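Local structure of Non-structural polyprotein (Sindbis virus, 4GUA) at residues V289-A294 with L307-L312; N352-Q357 with K381-S386; A430-A435 with L470-D475; K444-P449 with T477-T482. The protein processes the viral non-structural polyprotein through its nsP2 cysteine protease and, in its nsP3 part, carries a zinc-binding domain and a macro domain that probably binds ADP-ribose. One frame throughout, in Å; residues are numbered along the deposited sequence.

Contact 1: V289-A294 with L307-L312; sequences VRVSAA and LIFRQL
Val291 lays its CG2 methyl over one face of the Phe309 ring, 4.0 Å from CG2 to the ring centroid and displaced toward the rim, a CH-pi contact in the apolar centre of an antiparallel beta hairpin. With CG2 anti to the backbone N (CG1 at chi1 50°), the branched valine puts one methyl beside the neighbouring ring while both side chains point the same way. Ala293 and Leu307 continue this apolar face, which packs on helices 275-286 and 323-333. The hairpin closes one end of a seven-stranded mixed sheet in the order 3-2-1-4-5-7-6, the hallmark of the methyltransferase-like fold in nsP2; strand 288-294 is the outermost, and strand 305-312 pairs on its inner side with strand 263-269.

On the face of Ile308 and Arg310, Ile308 touches both an alanine and an arginine. Its CD1 meets Ala294 CB at 3.9 Å, and its CG2 lies over the centre of the Arg310 guanidinium, 3.7 Å above the plane. This flanks the flat cation with hydrocarbon, while Arg310 NH2 donates to Gly341 O.

Between the faces runs the backbone pairing. Ser292 N donates to Ile308 O (2.9 Å) and Ile308 N returns a bond to Ser292 O (3.0 Å), while Arg310 N reaches Arg290 O almost straight at 2.9 Å. The regular pairing then gives way: Val289 and Arg290 both face Arg310 in a classic beta bulge, their bonds to Arg310 O being weak. Val289 turns the corner with a firmer bond, its N donating to Gln311 O at 3.3 Å, and Val289 CG2 rests 3.7 Å from Gln311 CB.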
loop_
_atom_site.group_PDB
_atom_site.type_symbol
_atom_site.label_atom_id
_atom_site.label_comp_id
_atom_site.label_asym_id
_atom_site.label_seq_id
_atom_site.Cartn_x
_atom_site.Cartn_y
_atom_site.Cartn_z
ATOM N N VAL A 289 13.450 -4.448 -2.281
ATOM C CA VAL A 289 13.020 -5.503 -3.191
ATOM C C VAL A 289 11.764 -6.190 -2.660
ATOM O O VAL A 289 10.806 -6.419 -3.401
ATOM C CB VAL A 289 14.127 -6.566 -3.369
ATOM C CG1 VAL A 289 13.677 -7.643 -4.329
ATOM C CG2 VAL A 289 15.400 -5.926 -3.882
ATOM N N ARG A 290 11.777 -6.503 -1.367
ATOM C CA ARG A 290 10.652 -7.152 -0.699
ATOM C C ARG A 290 10.299 -6.434 0.592
ATOM O O ARG A 290 11.142 -5.777 1.207
ATOM C CB ARG A 290 10.992 -8.587 -0.313
ATOM C CG ARG A 290 11.087 -9.597 -1.424
ATOM C CD ARG A 290 11.351 -10.945 -0.784
ATOM N NE ARG A 290 11.521 -12.031 -1.737
ATOM C CZ ARG A 290 10.548 -12.822 -2.164
ATOM N NH1 ARG A 290 9.299 -12.650 -1.742
ATOM N NH2 ARG A 290 10.829 -13.789 -3.026
ATOM N N VAL A 291 9.047 -6.564 1.007
ATOM C CA VAL A 291 8.668 -6.180 2.354
ATOM C C VAL A 291 7.569 -7.112 2.855
ATOM O O VAL A 291 6.611 -7.407 2.137
ATOM C CB VAL A 291 8.233 -4.695 2.441
ATOM C CG1 VAL A 291 7.207 -4.367 1.381
ATOM C CG2 VAL A 291 7.697 -4.375 3.828
ATOM N N SER A 292 7.728 -7.565 4.096
ATOM C CA SER A 292 6.790 -8.464 4.747
ATOM C C SER A 292 6.593 -7.974 6.174
ATOM O O SER A 292 6.962 -6.847 6.496
ATOM C CB SER A 292 7.314 -9.897 4.748
ATOM O OG SER A 292 6.282 -10.811 5.098
ATOM N N ALA A 293 5.954 -8.793 7.003
ATOM C CA ALA A 293 5.691 -8.442 8.395
ATOM C C ALA A 293 5.746 -9.673 9.283
ATOM O O ALA A 293 5.662 -10.811 8.810
ATOM C CB ALA A 293 4.333 -7.782 8.521
ATOM N N ALA A 294 5.904 -9.439 10.578
ATOM C CA ALA A 294 5.986 -10.519 11.544
ATOM C C ALA A 294 5.523 -10.019 12.901
ATOM O O ALA A 294 5.692 -8.845 13.227
ATOM C CB ALA A 294 7.406 -11.028 11.634
ATOM N N LEU A 307 7.654 -4.593 10.867
ATOM C CA LEU A 307 7.796 -4.536 9.416
ATOM C C LEU A 307 9.218 -4.882 8.972
ATOM O O LEU A 307 10.197 -4.352 9.491
ATOM C CB LEU A 307 7.442 -3.139 8.913
ATOM C CG LEU A 307 6.030 -2.645 9.239
ATOM C CD1 LEU A 307 5.866 -1.194 8.813
ATOM C CD2 LEU A 307 4.977 -3.523 8.583
ATOM N N ILE A 308 9.321 -5.784 8.007
ATOM C CA ILE A 308 10.608 -6.227 7.489
ATOM C C ILE A 308 10.815 -5.805 6.031
ATOM O O ILE A 308 10.203 -6.351 5.125
ATOM C CB ILE A 308 10.690 -7.761 7.601
ATOM C CG1 ILE A 308 10.455 -8.173 9.057
ATOM C CG2 ILE A 308 12.032 -8.271 7.109
ATOM C CD1 ILE A 308 10.228 -9.644 9.260
ATOM N N PHE A 309 11.683 -4.824 5.818
ATOM C CA PHE A 309 12.069 -4.384 4.480
ATOM C C PHE A 309 13.391 -5.055 4.090
ATOM O O PHE A 309 14.395 -4.887 4.779
ATOM C CB PHE A 309 12.240 -2.858 4.467
ATOM C CG PHE A 309 11.019 -2.106 4.921
ATOM C CD1 PHE A 309 10.778 -1.895 6.267
ATOM C CD2 PHE A 309 10.114 -1.601 4.004
ATOM C CE1 PHE A 309 9.645 -1.200 6.692
ATOM C CE2 PHE A 309 8.982 -0.903 4.422
ATOM C CZ PHE A 309 8.752 -0.705 5.766
ATOM N N ARG A 310 13.400 -5.799 2.985
ATOM C CA ARG A 310 14.562 -6.616 2.626
ATOM C C ARG A 310 15.284 -6.115 1.376
ATOM O O ARG A 310 14.649 -5.863 0.347
ATOM C CB ARG A 310 14.127 -8.058 2.365
ATOM C CG ARG A 310 13.624 -8.811 3.571
ATOM C CD ARG A 310 13.266 -10.243 3.191
ATOM N NE ARG A 310 12.564 -10.925 4.270
ATOM C CZ ARG A 310 13.157 -11.380 5.367
ATOM N NH1 ARG A 310 14.467 -11.225 5.534
ATOM N NH2 ARG A 310 12.447 -11.989 6.304
ATOM N N GLN A 311 16.615 -6.050 1.453
ATOM C CA GLN A 311 17.442 -5.670 0.309
ATOM C C GLN A 311 17.212 -4.261 -0.227
ATOM O O GLN A 311 16.504 -4.076 -1.223
ATOM C CB GLN A 311 17.279 -6.672 -0.826
ATOM C CG GLN A 311 17.793 -8.051 -0.514
ATOM C CD GLN A 311 17.638 -8.978 -1.697
ATOM O OE1 GLN A 311 18.619 -9.391 -2.306
ATOM N NE2 GLN A 311 16.390 -9.299 -2.039
ATOM N N LEU A 312 17.789 -3.270 0.451
ATOM C CA LEU A 312 17.636 -1.877 0.041
ATOM C C LEU A 312 18.485 -1.572 -1.180
ATOM O O LEU A 312 19.706 -1.646 -1.117
ATOM C CB LEU A 312 18.140 -0.977 1.172
ATOM C CG LEU A 312 18.442 0.487 0.833
ATOM C CD1 LEU A 312 17.159 1.282 0.739
ATOM C CD2 LEU A 312 19.370 1.092 1.868
#

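Contact 2: N352-Q357 with K381-S386; sequences NIADCQ and KRWPTS
Arg382 reaches across to the 3-10 segment 353-355 and meets Asp355 in a salt bridge, NH2 to OD1 at 2.6 Å. The carboxylate and guanidinium planes stand 89° apart, so one oxygen meets one nitrogen rather than both pairs side by side. The carbonyl oxygen of Ala354 sits over the same guanidinium, 3.0 Å above its plane and toward the rim, a direction that gives the NE proton no proper hydrogen bond although the positive group should still attract the oxygen.

A bend at chi3 (-75°) turns the arginine chain toward Asp355, and its CD passes over a face of the Trp383 indole. The far end of that indole packs against apolar atoms, CZ3 lying 4.5 Å from Ala354 CB and CH2 4.3 Å from Cys356 SG. Val361 and Lys405 of neighbouring strands also touch Trp383.

Further out, each side is held by its own turn. Asn352 OD1 accepts from Ala354 N at 3.1 Å, and Trp383 O, just past the end of helix 375-382, takes both the hydroxyl and the amide of Ser386. The contact thus joins an Asx turn to a helix end, tying the connection between strands 346-349 and 360-364 to the layered alpha/beta fold of a macro domain.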
loop_
_atom_site.group_PDB
_atom_site.type_symbol
_atom_site.label_atom_id
_atom_site.label_comp_id
_atom_site.label_asym_id
_atom_site.label_seq_id
_atom_site.Cartn_x
_atom_site.Cartn_y
_atom_site.Cartn_z
ATOM N N ASN A 352 10.735 -33.550 -13.360
ATOM C CA ASN A 352 9.331 -33.548 -13.746
ATOM C C ASN A 352 8.498 -32.898 -12.650
ATOM O O ASN A 352 8.520 -33.336 -11.497
ATOM C CB ASN A 352 8.847 -34.978 -13.990
ATOM C CG ASN A 352 7.380 -35.042 -14.370
ATOM O OD1 ASN A 352 6.737 -34.013 -14.586
ATOM N ND2 ASN A 352 6.839 -36.255 -14.442
ATOM N N ILE A 353 7.759 -31.855 -13.006
ATOM C CA ILE A 353 7.037 -31.069 -12.015
ATOM C C ILE A 353 5.970 -31.893 -11.295
ATOM O O ILE A 353 5.596 -31.578 -10.164
ATOM C CB ILE A 353 6.389 -29.816 -12.652
ATOM C CG1 ILE A 353 6.103 -28.761 -11.584
ATOM C CG2 ILE A 353 5.120 -30.188 -13.413
ATOM C CD1 ILE A 353 5.566 -27.456 -12.142
ATOM N N ALA A 354 5.495 -32.955 -11.936
ATOM C CA ALA A 354 4.478 -33.808 -11.325
ATOM C C ALA A 354 4.976 -34.393 -10.009
ATOM O O ALA A 354 4.183 -34.738 -9.128
ATOM C CB ALA A 354 4.079 -34.923 -12.275
ATOM N N ASP A 355 6.291 -34.492 -9.873
ATOM C CA ASP A 355 6.890 -35.092 -8.687
ATOM C C ASP A 355 7.243 -34.059 -7.610
ATOM O O ASP A 355 7.867 -34.394 -6.600
ATOM C CB ASP A 355 8.124 -35.918 -9.079
ATOM C CG ASP A 355 7.758 -37.234 -9.769
ATOM O OD1 ASP A 355 6.809 -37.906 -9.306
ATOM O OD2 ASP A 355 8.422 -37.597 -10.766
ATOM N N CYS A 356 6.846 -32.809 -7.819
ATOM C CA CYS A 356 7.227 -31.732 -6.910
ATOM C C CYS A 356 6.825 -31.995 -5.453
ATOM O O CYS A 356 5.793 -32.614 -5.176
ATOM C CB CYS A 356 6.639 -30.397 -7.385
ATOM S SG CYS A 356 4.836 -30.280 -7.338
ATOM N N GLN A 357 7.672 -31.536 -4.533
ATOM C CA GLN A 357 7.405 -31.615 -3.097
ATOM C C GLN A 357 6.808 -30.324 -2.527
ATOM O O GLN A 357 6.506 -30.256 -1.340
ATOM C CB GLN A 357 8.694 -31.956 -2.341
ATOM C CG GLN A 357 9.195 -33.379 -2.549
ATOM C CD GLN A 357 8.208 -34.423 -2.051
ATOM O OE1 GLN A 357 7.869 -34.456 -0.864
ATOM N NE2 GLN A 357 7.739 -35.280 -2.955
ATOM N N LYS A 381 -1.972 -36.179 -15.700
ATOM C CA LYS A 381 -1.788 -37.601 -15.462
ATOM C C LYS A 381 -1.717 -37.925 -13.971
ATOM O O LYS A 381 -2.256 -38.943 -13.540
ATOM C CB LYS A 381 -0.541 -38.121 -16.168
ATOM C CG LYS A 381 -0.664 -38.116 -17.676
ATOM C CD LYS A 381 0.230 -39.141 -18.365
ATOM C CE LYS A 381 1.700 -38.990 -17.967
ATOM N NZ LYS A 381 2.502 -40.215 -18.291
ATOM N N ARG A 382 -1.045 -37.087 -13.184
ATOM C CA ARG A 382 -0.996 -37.318 -11.736
ATOM C C ARG A 382 -2.205 -36.803 -10.937
ATOM O O ARG A 382 -2.585 -37.404 -9.930
ATOM C CB ARG A 382 0.275 -36.761 -11.121
ATOM C CG ARG A 382 0.281 -36.962 -9.620
ATOM C CD ARG A 382 1.557 -36.475 -9.003
ATOM N NE ARG A 382 2.675 -37.382 -9.253
ATOM C CZ ARG A 382 3.406 -37.962 -8.305
ATOM N NH1 ARG A 382 3.149 -37.747 -7.018
ATOM N NH2 ARG A 382 4.405 -38.763 -8.647
ATOM N N TRP A 383 -2.785 -35.679 -11.349
ATOM C CA TRP A 383 -3.899 -35.101 -10.602
ATOM C C TRP A 383 -5.113 -34.846 -11.492
ATOM O O TRP A 383 -5.566 -33.707 -11.619
ATOM C CB TRP A 383 -3.484 -33.785 -9.945
ATOM C CG TRP A 383 -2.360 -33.905 -8.962
ATOM C CD1 TRP A 383 -2.417 -34.432 -7.709
ATOM C CD2 TRP A 383 -1.012 -33.450 -9.149
ATOM N NE1 TRP A 383 -1.183 -34.350 -7.103
ATOM C CE2 TRP A 383 -0.303 -33.751 -7.964
ATOM C CE3 TRP A 383 -0.332 -32.823 -10.200
ATOM C CZ2 TRP A 383 1.050 -33.452 -7.807
ATOM C CZ3 TRP A 383 1.007 -32.525 -10.043
ATOM C CH2 TRP A 383 1.685 -32.838 -8.852
ATOM N N PRO A 384 -5.655 -35.913 -12.096
ATOM C CA PRO A 384 -6.765 -35.779 -13.046
ATOM C C PRO A 384 -7.949 -34.983 -12.507
ATOM O O PRO A 384 -8.480 -34.136 -13.217
ATOM C CB PRO A 384 -7.184 -37.229 -13.306
ATOM C CG PRO A 384 -5.976 -38.031 -13.021
ATOM C CD PRO A 384 -5.250 -37.318 -11.917
ATOM N N THR A 385 -8.344 -35.241 -11.266
ATOM C CA THR A 385 -9.579 -34.668 -10.738
ATOM C C THR A 385 -9.468 -33.162 -10.520
ATOM O O THR A 385 -10.471 -32.497 -10.262
ATOM C CB THR A 385 -10.040 -35.366 -9.426
ATOM O OG1 THR A 385 -8.996 -35.318 -8.449
ATOM C CG2 THR A 385 -10.391 -36.813 -9.690
ATOM N N SER A 386 -8.259 -32.619 -10.619
ATOM C CA SER A 386 -8.093 -31.173 -10.530
ATOM C C SER A 386 -8.629 -30.516 -11.800
ATOM O O SER A 386 -8.903 -29.318 -11.824
ATOM C CB SER A 386 -6.628 -30.801 -10.306
ATOM O OG SER A 386 -5.834 -31.150 -11.423
#

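Contact 3: A430-A435 with L470-D475; sequences AYHAVA and LTTALD
Tyr431, Ala473 and Leu470 make most of this helix-to-helix contact. The Tyr431 ring stands upright against the backbone of the other helix: Leu470 CA lies over its centre, 3.5 Å above the plane, and Leu470 CB lies over the same face in a CH-pi contact, 3.8 Å from the centroid. Leucine follows the ring outward because CG is anti to its backbone N (chi1 -173°), which brings CG and CD1 alongside Tyr431 CE1 and toward the OH. A phenol suits the spot, since its flat part is met by hydrocarbon and its buried OH is held by hydrogen bonds with Ser466 OG and Leu451 N.

Ala473 makes the close approach possible. Its single methyl fits beside Tyr431, with CB 3.6 Å from Tyr431 CB and 3.4 Å from Tyr431 O. The segments run at 33° with axes 8.1 Å apart, and belong to two neighbouring helices on one side of the macro-domain sheet, 420-440 and 463-474. Both lean on strand 445-448 through Ile448, which touches Tyr431, Leu470 and Leu474.

Ala435, one helical turn beyond Tyr431, gives Ala473 O a small neighbour, its CB 3.5 Å from that oxygen, and meets Leu474 CD2. His432 comes obliquely to Ala473, its ND1 3.6 Å from Ala473 CB, while its NE2 bonds to Leu653 O of the zinc-binding domain.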
loop_
_atom_site.group_PDB
_atom_site.type_symbol
_atom_site.label_atom_id
_atom_site.label_comp_id
_atom_site.label_asym_id
_atom_site.label_seq_id
_atom_site.Cartn_x
_atom_site.Cartn_y
_atom_site.Cartn_z
ATOM N N ALA A 430 -1.588 -13.138 -15.015
ATOM C CA ALA A 430 -1.689 -14.547 -14.667
ATOM C C ALA A 430 -0.786 -14.804 -13.480
ATOM O O ALA A 430 -1.207 -15.418 -12.490
ATOM C CB ALA A 430 -1.285 -15.423 -15.837
ATOM N N TYR A 431 0.455 -14.327 -13.581
ATOM C CA TYR A 431 1.407 -14.456 -12.475
ATOM C C TYR A 431 0.925 -13.757 -11.195
ATOM O O TYR A 431 1.111 -14.275 -10.094
ATOM C CB TYR A 431 2.778 -13.911 -12.868
ATOM C CG TYR A 431 3.635 -14.862 -13.684
ATOM C CD1 TYR A 431 4.077 -16.069 -13.150
ATOM C CD2 TYR A 431 4.034 -14.532 -14.977
ATOM C CE1 TYR A 431 4.874 -16.930 -13.890
ATOM C CE2 TYR A 431 4.830 -15.384 -15.721
ATOM C CZ TYR A 431 5.249 -16.582 -15.174
ATOM O OH TYR A 431 6.045 -17.432 -15.912
ATOM N N HIS A 432 0.315 -12.585 -11.332
ATOM C CA HIS A 432 -0.183 -11.854 -10.167
ATOM C C HIS A 432 -1.305 -12.625 -9.494
ATOM O O HIS A 432 -1.460 -12.564 -8.275
ATOM C CB HIS A 432 -0.679 -10.461 -10.556
ATOM C CG HIS A 432 0.407 -9.434 -10.632
ATOM N ND1 HIS A 432 1.334 -9.255 -9.627
ATOM C CD2 HIS A 432 0.719 -8.533 -11.594
ATOM C CE1 HIS A 432 2.168 -8.289 -9.968
ATOM N NE2 HIS A 432 1.815 -7.833 -11.155
ATOM N N ALA A 433 -2.095 -13.330 -10.300
ATOM C CA ALA A 433 -3.204 -14.127 -9.789
ATOM C C ALA A 433 -2.673 -15.326 -9.009
ATOM O O ALA A 433 -3.205 -15.680 -7.952
ATOM C CB ALA A 433 -4.083 -14.584 -10.931
ATOM N N VAL A 434 -1.621 -15.953 -9.533
ATOM C CA VAL A 434 -0.944 -17.017 -8.804
ATOM C C VAL A 434 -0.514 -16.467 -7.447
ATOM O O VAL A 434 -0.721 -17.100 -6.413
ATOM C CB VAL A 434 0.297 -17.547 -9.567
ATOM C CG1 VAL A 434 1.094 -18.516 -8.702
ATOM C CG2 VAL A 434 -0.113 -18.211 -10.878
ATOM N N ALA A 435 0.068 -15.274 -7.456
ATOM C CA ALA A 435 0.529 -14.642 -6.224
ATOM C C ALA A 435 -0.636 -14.331 -5.280
ATOM O O ALA A 435 -0.504 -14.437 -4.056
ATOM C CB ALA A 435 1.308 -13.376 -6.543
ATOM N N LEU A 470 7.176 -13.395 -13.610
ATOM C CA LEU A 470 7.088 -14.347 -12.514
ATOM C C LEU A 470 7.586 -13.730 -11.205
ATOM O O LEU A 470 6.878 -13.753 -10.195
ATOM C CB LEU A 470 7.894 -15.604 -12.851
ATOM C CG LEU A 470 7.772 -16.785 -11.887
ATOM C CD1 LEU A 470 8.110 -18.077 -12.603
ATOM C CD2 LEU A 470 8.672 -16.604 -10.674
ATOM N N THR A 471 8.803 -13.189 -11.219
ATOM C CA THR A 471 9.388 -12.621 -10.004
ATOM C C THR A 471 8.689 -11.328 -9.596
ATOM O O THR A 471 8.526 -11.061 -8.406
ATOM C CB THR A 471 10.912 -12.354 -10.137
ATOM O OG1 THR A 471 11.161 -11.447 -11.213
ATOM C CG2 THR A 471 11.667 -13.647 -10.384
ATOM N N THR A 472 8.271 -10.535 -10.579
ATOM C CA THR A 472 7.578 -9.284 -10.290
ATOM C C THR A 472 6.371 -9.599 -9.426
ATOM O O THR A 472 6.106 -8.923 -8.430
ATOM C CB THR A 472 7.088 -8.575 -11.565
ATOM O OG1 THR A 472 8.203 -8.134 -12.350
ATOM C CG2 THR A 472 6.230 -7.374 -11.204
ATOM N N ALA A 473 5.648 -10.639 -9.818
ATOM C CA ALA A 473 4.465 -11.073 -9.093
ATOM C C ALA A 473 4.810 -11.759 -7.766
ATOM O O ALA A 473 4.186 -11.482 -6.742
ATOM C CB ALA A 473 3.633 -12.006 -9.965
ATOM N N LEU A 474 5.794 -12.655 -7.790
ATOM C CA LEU A 474 6.045 -13.544 -6.653
ATOM C C LEU A 474 7.024 -13.012 -5.611
ATOM O O LEU A 474 7.214 -13.633 -4.569
ATOM C CB LEU A 474 6.488 -14.925 -7.147
ATOM C CG LEU A 474 5.331 -15.744 -7.722
ATOM C CD1 LEU A 474 5.833 -16.875 -8.587
ATOM C CD2 LEU A 474 4.480 -16.293 -6.591
ATOM N N ASP A 475 7.647 -11.873 -5.885
ATOM C CA ASP A 475 8.381 -11.160 -4.846
ATOM C C ASP A 475 7.362 -10.647 -3.832
ATOM O O ASP A 475 7.678 -10.372 -2.673
ATOM C CB ASP A 475 9.148 -9.984 -5.442
ATOM C CG ASP A 475 10.368 -10.419 -6.231
ATOM O OD1 ASP A 475 10.706 -11.622 -6.197
ATOM O OD2 ASP A 475 10.987 -9.548 -6.883
#

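Contact 4: K444-P449 with T477-T482; sequences KSVAIP and TDADVT
Val446 and Val481 lie side by side on one face of a parallel strand pair whose peptide planes meet edge on, N-H to C=O, with Ile448 on the same face and Ser445, Ala447, Asp480 and Thr482 on the other. Val446 CG1 meets Val481 CG2 at 3.9 Å, and Val481 CG1 meets Ile448 CG2 at 3.7 Å. Val446 places CG1 between its backbone N and carbonyl carbon (chi1 52°), which turns that methyl toward both Val481 and Ala479 CB. On the opposite face three of the four residues are polar and held by the chain outside: Ser445 OG by Glu359 N, Asp480 OD1 by Ser345 N, Thr482 OG1 by Glu358 OE2.

Between the strands the bonds alternate in parallel fashion. Asp480 N donates to Lys444 O (2.9 Å), Val446 N to Asp480 O (3.0 Å), Thr482 N to Val446 O (3.0 Å) and Ile448 N to Thr482 O (3.1 Å). Beta-branched residues suit such extended backbones. On either side the sheet continues, through Ala360 and Val362 next to 445-448 and through Ser345 next to 480-482. Strand 445-448, helix 463-474 and strand 480-484 form a beta-alpha-beta crossover in the mixed sheet of the macro domain.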
loop_
_atom_site.group_PDB
_atom_site.type_symbol
_atom_site.label_atom_id
_atom_site.label_comp_id
_atom_site.label_asym_id
_atom_site.label_seq_id
_atom_site.Cartn_x
_atom_site.Cartn_y
_atom_site.Cartn_z
ATOM N N LYS A 444 3.095 -22.004 1.476
ATOM C CA LYS A 444 4.481 -21.848 1.903
ATOM C C LYS A 444 5.502 -22.073 0.774
ATOM O O LYS A 444 6.571 -21.460 0.752
ATOM C CB LYS A 444 4.771 -22.795 3.069
ATOM C CG LYS A 444 3.881 -22.592 4.289
ATOM C CD LYS A 444 4.392 -21.453 5.155
ATOM C CE LYS A 444 3.823 -21.515 6.569
ATOM N NZ LYS A 444 4.078 -20.261 7.344
ATOM N N SER A 445 5.180 -22.970 -0.151
ATOM C CA SER A 445 6.062 -23.251 -1.274
ATOM C C SER A 445 5.232 -23.486 -2.523
ATOM O O SER A 445 4.135 -24.053 -2.456
ATOM C CB SER A 445 6.906 -24.496 -1.001
ATOM O OG SER A 445 6.089 -25.590 -0.610
ATOM N N VAL A 446 5.756 -23.083 -3.672
ATOM C CA VAL A 446 5.012 -23.268 -4.901
ATOM C C VAL A 446 5.935 -23.688 -6.037
ATOM O O VAL A 446 7.005 -23.112 -6.220
ATOM C CB VAL A 446 4.229 -21.985 -5.267
ATOM C CG1 VAL A 446 5.147 -20.785 -5.262
ATOM C CG2 VAL A 446 3.551 -22.138 -6.616
ATOM N N ALA A 447 5.532 -24.724 -6.767
ATOM C CA ALA A 447 6.236 -25.128 -7.978
ATOM C C ALA A 447 5.533 -24.481 -9.143
ATOM O O ALA A 447 4.315 -24.587 -9.266
ATOM C CB ALA A 447 6.216 -26.635 -8.135
ATOM N N ILE A 448 6.298 -23.820 -10.004
ATOM C CA ILE A 448 5.708 -23.080 -11.107
ATOM C C ILE A 448 6.580 -23.158 -12.362
ATOM O O ILE A 448 7.807 -23.122 -12.277
ATOM C CB ILE A 448 5.501 -21.620 -10.677
ATOM C CG1 ILE A 448 4.989 -20.769 -11.829
ATOM C CG2 ILE A 448 6.796 -21.041 -10.132
ATOM C CD1 ILE A 448 4.586 -19.387 -11.389
ATOM N N PRO A 449 5.947 -23.280 -13.535
ATOM C CA PRO A 449 6.662 -23.254 -14.810
ATOM C C PRO A 449 6.698 -21.842 -15.370
ATOM O O PRO A 449 6.088 -20.957 -14.776
ATOM C CB PRO A 449 5.788 -24.141 -15.690
ATOM C CG PRO A 449 4.413 -23.832 -15.224
ATOM C CD PRO A 449 4.521 -23.592 -13.731
ATOM N N THR A 477 4.963 -12.267 -2.581
ATOM C CA THR A 477 4.502 -13.292 -1.645
ATOM C C THR A 477 5.570 -13.625 -0.593
ATOM O O THR A 477 6.693 -13.129 -0.651
ATOM C CB THR A 477 4.155 -14.604 -2.380
ATOM O OG1 THR A 477 5.357 -15.224 -2.857
ATOM C CG2 THR A 477 3.215 -14.343 -3.543
ATOM N N ASP A 478 5.201 -14.461 0.373
ATOM C CA ASP A 478 6.143 -14.990 1.361
ATOM C C ASP A 478 6.621 -16.403 1.020
ATOM O O ASP A 478 7.324 -17.029 1.801
ATOM C CB ASP A 478 5.514 -14.980 2.749
ATOM C CG ASP A 478 5.369 -13.581 3.307
ATOM O OD1 ASP A 478 6.220 -12.725 2.984
ATOM O OD2 ASP A 478 4.404 -13.337 4.063
ATOM N N ALA A 479 6.213 -16.907 -0.138
ATOM C CA ALA A 479 6.448 -18.300 -0.500
ATOM C C ALA A 479 7.850 -18.552 -1.047
ATOM O O ALA A 479 8.424 -17.700 -1.717
ATOM C CB ALA A 479 5.410 -18.739 -1.523
ATOM N N ASP A 480 8.398 -19.724 -0.739
ATOM C CA ASP A 480 9.590 -20.226 -1.413
ATOM C C ASP A 480 9.162 -20.717 -2.784
ATOM O O ASP A 480 8.216 -21.493 -2.895
ATOM C CB ASP A 480 10.221 -21.375 -0.621
ATOM C CG ASP A 480 10.996 -20.897 0.595
ATOM O OD1 ASP A 480 11.612 -19.811 0.536
ATOM O OD2 ASP A 480 10.983 -21.609 1.621
ATOM N N VAL A 481 9.867 -20.293 -3.824
ATOM C CA VAL A 481 9.470 -20.626 -5.187
ATOM C C VAL A 481 10.468 -21.551 -5.866
ATOM O O VAL A 481 11.670 -21.312 -5.845
ATOM C CB VAL A 481 9.297 -19.358 -6.049
ATOM C CG1 VAL A 481 8.954 -19.728 -7.482
ATOM C CG2 VAL A 481 8.218 -18.467 -5.462
ATOM N N THR A 482 9.954 -22.632 -6.437
ATOM C CA THR A 482 10.766 -23.538 -7.232
ATOM C C THR A 482 10.276 -23.544 -8.682
ATOM O O THR A 482 9.173 -24.001 -8.979
ATOM C CB THR A 482 10.720 -24.963 -6.669
ATOM O OG1 THR A 482 11.241 -24.963 -5.333
ATOM C CG2 THR A 482 11.543 -25.903 -7.532
#

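In the fold
Contacts 3 and 4, centres about 10 Å apart, form one unit of the macro domain: the paired helices rest on the paired strands, Tyr431 CE1 3.5 Å from Ile448 CD1. Contact 2 joins the same sheet from its other face, Cys356 CB lying 3.9 Å from Ala447 CB, but comes no closer than about 10 Å to contact 3. Contact 1, in the methyltransferase-like part of nsP2, has its centre about 17 Å from those of contacts 3 and 4 and touches both. Ser292 OG probably hydrogen-bonds Asp478 OD1 at 2.9 Å, and Arg290 packs against Asp475, its NH2 making a long, weak ion pair. Contacts 1, 3 and 4 thus probably meet at the interface of the nsP2 and nsP3 parts.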